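Local coordinates for extrinsic protein in photosystem II (Chaetoceros gracilis, PDB 4K7B) that serves as an extrinsic subunit of diatom photosystem II, probably binding the membrane-embedded complex as a helical protein related to the PsbQ-like family, at residues K57-A60 against I61-N65; S81-D84 against A85-A89. One frame throughout, in Å; residues are numbered along the deposited sequence. Where two conformers were deposited one is given.

Contact 1. Residues K57-A60 against I61-N65; sequences KNAA and IAQTN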
ATOM      1  N   LYS A  57      -4.929 -14.666  -1.981  1.00 13.69           N
ATOM      2  CA  LYS A  57      -5.772 -13.617  -2.536  1.00 14.94           C
ATOM      3  C   LYS A  57      -6.911 -13.263  -1.580  1.00 13.98           C
ATOM      4  O   LYS A  57      -7.152 -12.092  -1.320  1.00 13.69           O
ATOM      5  CB  LYS A  57      -6.320 -14.003  -3.907  1.00 15.24           C
ATOM      6  CG  LYS A  57      -7.005 -12.835  -4.613  1.00 16.61           C
ATOM      7  CD  LYS A  57      -7.334 -13.149  -6.048  1.00 17.96           C
ATOM      8  CE  LYS A  57      -8.086 -11.988  -6.702  1.00 20.18           C
ATOM      9  NZ  LYS A  57      -8.493 -12.316  -8.088  1.00 26.14           N
ATOM     10  N   ASN A  58      -7.596 -14.269  -1.053  1.00 14.20           N
ATOM     11  CA  ASN A  58      -8.702 -13.995  -0.136  0.57 12.36           C
ATOM     12  C   ASN A  58      -8.205 -13.230   1.094  1.00 18.08           C
ATOM     13  O   ASN A  58      -8.891 -12.295   1.567  1.00 15.49           O
ATOM     14  CB  ASN A  58      -9.433 -15.283   0.280  0.57 15.69           C
ATOM     15  CG  ASN A  58     -10.501 -15.724  -0.731  0.57 20.55           C
ATOM     16  OD1 ASN A  58     -10.955 -14.950  -1.572  0.57 22.60           O
ATOM     17  ND2 ASN A  58     -10.916 -16.980  -0.632  0.57 20.16           N
ATOM     18  N   ALA A  59      -7.023 -13.598   1.592  1.00 15.10           N
ATOM     19  CA  ALA A  59      -6.448 -12.907   2.743  1.00 12.34           C
ATOM     20  C   ALA A  59      -6.135 -11.455   2.406  1.00 11.54           C
ATOM     21  O   ALA A  59      -6.389 -10.553   3.208  1.00 13.50           O
ATOM     22  CB  ALA A  59      -5.192 -13.613   3.221  1.00 17.09           C
ATOM     23  N   ALA A  60      -5.590 -11.243   1.216  1.00 11.32           N
ATOM     24  CA  ALA A  60      -5.218  -9.903   0.781  1.00 11.34           C
ATOM     25  C   ALA A  60      -6.436  -9.010   0.624  1.00 12.43           C
ATOM     26  O   ALA A  60      -6.394  -7.830   0.989  1.00 11.13           O
ATOM     27  CB  ALA A  60      -4.408  -9.970  -0.519  1.00 12.98           C
ATOM     28  N   ILE A  61      -7.515  -9.574   0.081  1.00 11.84           N
ATOM     29  CA  ILE A  61      -8.767  -8.843  -0.056  1.00 12.91           C
ATOM     30  C   ILE A  61      -9.309  -8.498   1.327  1.00 13.26           C
ATOM     31  O   ILE A  61      -9.721  -7.362   1.568  1.00 13.37           O
ATOM     32  CB  ILE A  61      -9.789  -9.657  -0.879  1.00 10.97           C
ATOM     33  CG1 ILE A  61      -9.389  -9.670  -2.355  1.00 16.59           C
ATOM     34  CG2 ILE A  61     -11.207  -9.099  -0.709  1.00 13.15           C
ATOM     35  CD1 ILE A  61     -10.179 -10.648  -3.208  1.00 20.09           C
ATOM     36  N   ALA A  62      -9.281  -9.456   2.256  1.00 13.64           N
ATOM     37  CA  ALA A  62      -9.719  -9.152   3.620  1.00 13.03           C
ATOM     38  C   ALA A  62      -8.904  -8.028   4.290  1.00 13.91           C
ATOM     39  O   ALA A  62      -9.476  -7.152   4.959  1.00 15.70           O
ATOM     40  CB  ALA A  62      -9.738 -10.418   4.486  1.00 16.20           C
ATOM     41  N   GLN A  63      -7.587  -8.047   4.101  1.00 14.35           N
ATOM     42  CA  GLN A  63      -6.710  -7.030   4.693  1.00 11.21           C
ATOM     43  C   GLN A  63      -6.958  -5.660   4.062  1.00 11.94           C
ATOM     44  O   GLN A  63      -6.900  -4.603   4.729  1.00 13.57           O
ATOM     45  CB  GLN A  63      -5.245  -7.459   4.539  1.00 12.10           C
ATOM     46  CG  GLN A  63      -4.912  -8.706   5.357  1.00 15.83           C
ATOM     47  CD  GLN A  63      -3.760  -9.514   4.787  1.00 17.20           C
ATOM     48  OE1 GLN A  63      -3.126  -9.124   3.807  1.00 17.58           O
ATOM     49  NE2 GLN A  63      -3.491 -10.662   5.401  1.00 18.74           N
ATOM     50  N   THR A  64      -7.258  -5.683   2.765  1.00 12.14           N
ATOM     51  CA  THR A  64      -7.618  -4.455   2.052  1.00 11.40           C
ATOM     52  C   THR A  64      -8.917  -3.868   2.620  1.00 11.11           C
ATOM     53  O   THR A  64      -9.013  -2.654   2.930  1.00 12.64           O
ATOM     54  CB  THR A  64      -7.769  -4.724   0.544  1.00 10.23           C
ATOM     55  OG1 THR A  64      -6.520  -5.231   0.032  1.00 11.65           O
ATOM     56  CG2 THR A  64      -8.141  -3.449  -0.207  1.00 11.70           C
ATOM     57  N   ASN A  65      -9.908  -4.743   2.780  1.00 11.73           N
ATOM     58  CA  ASN A  65     -11.173  -4.328   3.369  1.00 11.62           C
ATOM     59  C   ASN A  65     -10.944  -3.736   4.755  1.00 14.65           C
ATOM     60  O   ASN A  65     -11.584  -2.756   5.132  1.00 14.33           O
ATOM     61  CB  ASN A  65     -12.158  -5.488   3.466  1.00 12.51           C
ATOM     62  CG  ASN A  65     -12.788  -5.859   2.121  1.00 13.15           C
ATOM     63  OD1 ASN A  65     -12.813  -5.071   1.186  1.00 13.76           O
ATOM     64  ND2 ASN A  65     -13.304  -7.080   2.031  1.00 17.69           N
TER
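Ala60 O is gripped twice by Thr64, a shared (bifurcated) acceptor in which the familiar threonine hydroxyl-to-carbonyl bond is added to the normal pairing of helix 54-73. Thr64 OG1 donates to Ala60 O over 2.8 Å, while Thr64 N reaches the same oxygen over 2.9 Å. The two donors approach from opposite faces of the carbonyl plane, the hydroxyl tilted 34° from it. With OG1 beside the backbone N (chi1 -59°), the hydroxyl is turned back along the helix to the preceding turn. The other i to i+4 bonds are ordinary: Ile61 N to Lys57 O, Ala62 N to Asn58 O and Gln63 N to Ala59 O.

Apolar contact is slight: the extended Lys57 chain crosses Ile61 at a slant, its CG lying 4.1 Å from Ile61 CD1.

Gln63 packs its amide over the Ala59 carbonyl and methyl. Its CD lies 3.2 Å from Ala59 O, and NE2 comes to 4.0 Å from Ala59 CB, while OE1 accepts a hydrogen bond from Asn90 ND2. Cutting Gln63 back to an alanine would take away the amide, and Asn90 ND2 is likely to lose one of its acceptors while the Ala59 carbonyl loses the side-chain cover over it.

Among the surrounding helices, Ala60 and Ile61 touch Asn46 of helix 39-49, whose ND2 also bonds to Thr64 OG1, and Gln63 packs on Tyr86 and Ala89 of helix 76-89.

Contact 2. Residues S81-D84 against A85-A89; sequences SAYD and AYMAA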
ATOM      1  N   SER A  81      -2.280   0.699  11.381  1.00 17.28           N
ATOM      2  CA  SER A  81      -2.169  -0.704  11.781  0.54 17.96           C
ATOM      3  C   SER A  81      -2.574  -1.645  10.647  1.00 16.42           C
ATOM      4  O   SER A  81      -1.862  -2.627  10.355  1.00 17.80           O
ATOM      5  CB  SER A  81      -3.031  -0.980  13.014  0.54 21.64           C
ATOM      6  OG  SER A  81      -2.895  -2.326  13.433  0.54 21.99           O
ATOM      7  N   ALA A  82      -3.704  -1.351  10.015  1.00 16.73           N
ATOM      8  CA  ALA A  82      -4.199  -2.189   8.917  1.00 15.88           C
ATOM      9  C   ALA A  82      -3.267  -2.162   7.700  1.00 12.99           C
ATOM     10  O   ALA A  82      -3.028  -3.188   7.060  1.00 13.70           O
ATOM     11  CB  ALA A  82      -5.614  -1.771   8.522  1.00 14.96           C
ATOM     12  N   TYR A  83      -2.752  -0.976   7.392  1.00 14.17           N
ATOM     13  CA  TYR A  83      -1.836  -0.770   6.272  1.00 13.08           C
ATOM     14  C   TYR A  83      -0.539  -1.544   6.472  1.00 13.80           C
ATOM     15  O   TYR A  83      -0.076  -2.267   5.577  1.00 13.39           O
ATOM     16  CB  TYR A  83      -1.569   0.733   6.151  1.00 13.24           C
ATOM     17  CG  TYR A  83      -0.490   1.147   5.179  1.00 12.11           C
ATOM     18  CD1 TYR A  83       0.739   1.608   5.643  1.00 14.00           C
ATOM     19  CD2 TYR A  83      -0.708   1.115   3.808  1.00 11.23           C
ATOM     20  CE1 TYR A  83       1.723   2.020   4.772  1.00 13.72           C
ATOM     21  CE2 TYR A  83       0.293   1.517   2.915  1.00 11.69           C
ATOM     22  CZ  TYR A  83       1.498   1.967   3.415  1.00 13.10           C
ATOM     23  OH  TYR A  83       2.479   2.377   2.550  1.00 13.31           O
ATOM     24  N   ASP A  84       0.045  -1.390   7.660  1.00 15.53           N
ATOM     25  CA  ASP A  84       1.255  -2.120   8.004  1.00 14.98           C
ATOM     26  C   ASP A  84       1.003  -3.629   7.979  1.00 15.66           C
ATOM     27  O   ASP A  84       1.852  -4.390   7.515  1.00 17.12           O
ATOM     28  CB  ASP A  84       1.778  -1.704   9.381  1.00 17.02           C
ATOM     29  CG  ASP A  84       2.310  -0.281   9.410  1.00 19.43           C
ATOM     30  OD1 ASP A  84       2.551   0.305   8.327  1.00 19.02           O
ATOM     31  OD2 ASP A  84       2.488   0.253  10.530  1.00 22.37           O
ATOM     32  N   ALA A  85      -0.149  -4.066   8.473  1.00 15.55           N
ATOM     33  CA  ALA A  85      -0.457  -5.499   8.469  1.00 16.64           C
ATOM     34  C   ALA A  85      -0.555  -6.045   7.047  1.00 15.85           C
ATOM     35  O   ALA A  85      -0.060  -7.142   6.753  1.00 17.13           O
ATOM     36  CB  ALA A  85      -1.744  -5.780   9.239  1.00 17.67           C
ATOM     37  N   TYR A  86      -1.186  -5.273   6.167  1.00 12.84           N
ATOM     38  CA  TYR A  86      -1.327  -5.654   4.767  1.00 13.65           C
ATOM     39  C   TYR A  86       0.043  -5.756   4.100  1.00 12.88           C
ATOM     40  O   TYR A  86       0.351  -6.736   3.410  1.00 13.60           O
ATOM     41  CB  TYR A  86      -2.204  -4.631   4.042  1.00 13.36           C
ATOM     42  CG  TYR A  86      -2.325  -4.823   2.548  1.00 12.83           C
ATOM     43  CD1 TYR A  86      -3.138  -5.809   2.017  1.00 15.43           C
ATOM     44  CD2 TYR A  86      -1.635  -4.001   1.665  1.00 14.95           C
ATOM     45  CE1 TYR A  86      -3.264  -5.978   0.651  1.00 14.06           C
ATOM     46  CE2 TYR A  86      -1.747  -4.168   0.292  1.00 17.10           C
ATOM     47  CZ  TYR A  86      -2.567  -5.158  -0.207  1.00 14.37           C
ATOM     48  OH  TYR A  86      -2.701  -5.330  -1.561  1.00 13.83           O
ATOM     49  N   MET A  87       0.875  -4.742   4.302  1.00 13.46           N
ATOM     50  CA  MET A  87       2.203  -4.811   3.713  1.00 13.57           C
ATOM     51  C   MET A  87       3.036  -5.967   4.229  1.00 13.36           C
ATOM     52  O   MET A  87       3.676  -6.673   3.441  1.00 13.70           O
ATOM     53  CB  MET A  87       2.927  -3.485   3.857  1.00 14.32           C
ATOM     54  CG  MET A  87       2.358  -2.474   2.871  1.00 18.56           C
ATOM     55  SD  MET A  87       3.162  -0.890   2.939  1.00 18.56           S
ATOM     56  CE  MET A  87       4.865  -1.348   2.640  1.00 11.47           C
ATOM     57  N   ALA A  88       3.016  -6.185   5.542  1.00 15.36           N
ATOM     58  CA  ALA A  88       3.821  -7.258   6.119  1.00 15.62           C
ATOM     59  C   ALA A  88       3.344  -8.621   5.628  1.00 16.90           C
ATOM     60  O   ALA A  88       4.155  -9.480   5.276  1.00 19.93           O
ATOM     61  CB  ALA A  88       3.777  -7.195   7.632  1.00 17.76           C
ATOM     62  N   ALA A  89       2.029  -8.809   5.585  1.00 16.35           N
ATOM     63  CA  ALA A  89       1.472 -10.107   5.212  1.00 15.63           C
ATOM     64  C   ALA A  89       1.721 -10.432   3.748  1.00 16.86           C
ATOM     65  O   ALA A  89       1.745 -11.596   3.355  1.00 20.34           O
ATOM     66  CB  ALA A  89      -0.023 -10.151   5.517  1.00 14.82           C
TER
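Ser81 to Ala88 follow regular alpha-helical geometry, with Ala85 N, Tyr86 N, Met87 N and Ala88 N each 2.9 Å from the carbonyl oxygen four residues earlier (Ser81 O, Ala82 O, Tyr83 O and Asp84 O), the N-H of Met87 aiming most directly, at 169°. On this last part of helix 76-89, Tyr83 and Met87 form an i to i+4 Met-aromatic contact. Their side chains run alongside each other and point the same way. Met87 CG lies over one face of the tyrosine ring, and SD stands 3.9 Å from the ring centroid, 32° off the normal, an oblique approach displaced toward the phenol end. Met87 CG sits beside its backbone N and the chain is extended from there to SD, which carries the sulfur along the ring to its CZ and OH end; the bend at chi3, 57°, then turns the methyl off the line of the chain. Tyr83 OH is hydrogen-bonded to Ile20 O, which probably helps to fix the ring. The pair faces helices 6-21 and 24-29, Met87 resting on Ala21 and Ile92, Tyr83 on Leu23 and Val27.

Tyr86 leaves the helix on another side, where its ring meets that of Phe42 and its OH is hydrogen-bonded to Asn46 OD1. Asp84, partly exposed, pairs through OD2 with Lys80 in a salt bridge one turn back.

The closest side-chain approach between Tyr83 and Met87 is made by SD, 3.3 Å from CZ and 3.4 Å from OH.

How the contacts relate
Contacts 1 and 2 lie on successive helices, 54-73 and 76-89, with their centres 11 Å apart, and they meet directly through Tyr86. Its CE1 comes within 3.4 Å of Thr64 OG1 and 3.7 Å of Ala60 O, and CD1 packs at 3.7 Å against Gln63 CB, placing the CD1-CE1 side of the ring against the shared carbonyl oxygen and hydroxyl of contact 1. Farther along, Gln63 NE2 lies 3.5 Å from Ala89 CB. Asn46 and Asn90 each bond to both helices, Asn90 ND2 reaching contact 2 through Tyr86 O. A glycerol lies about 4 Å from the Ala59 side chain, though it may come only from the crystallisation liquor.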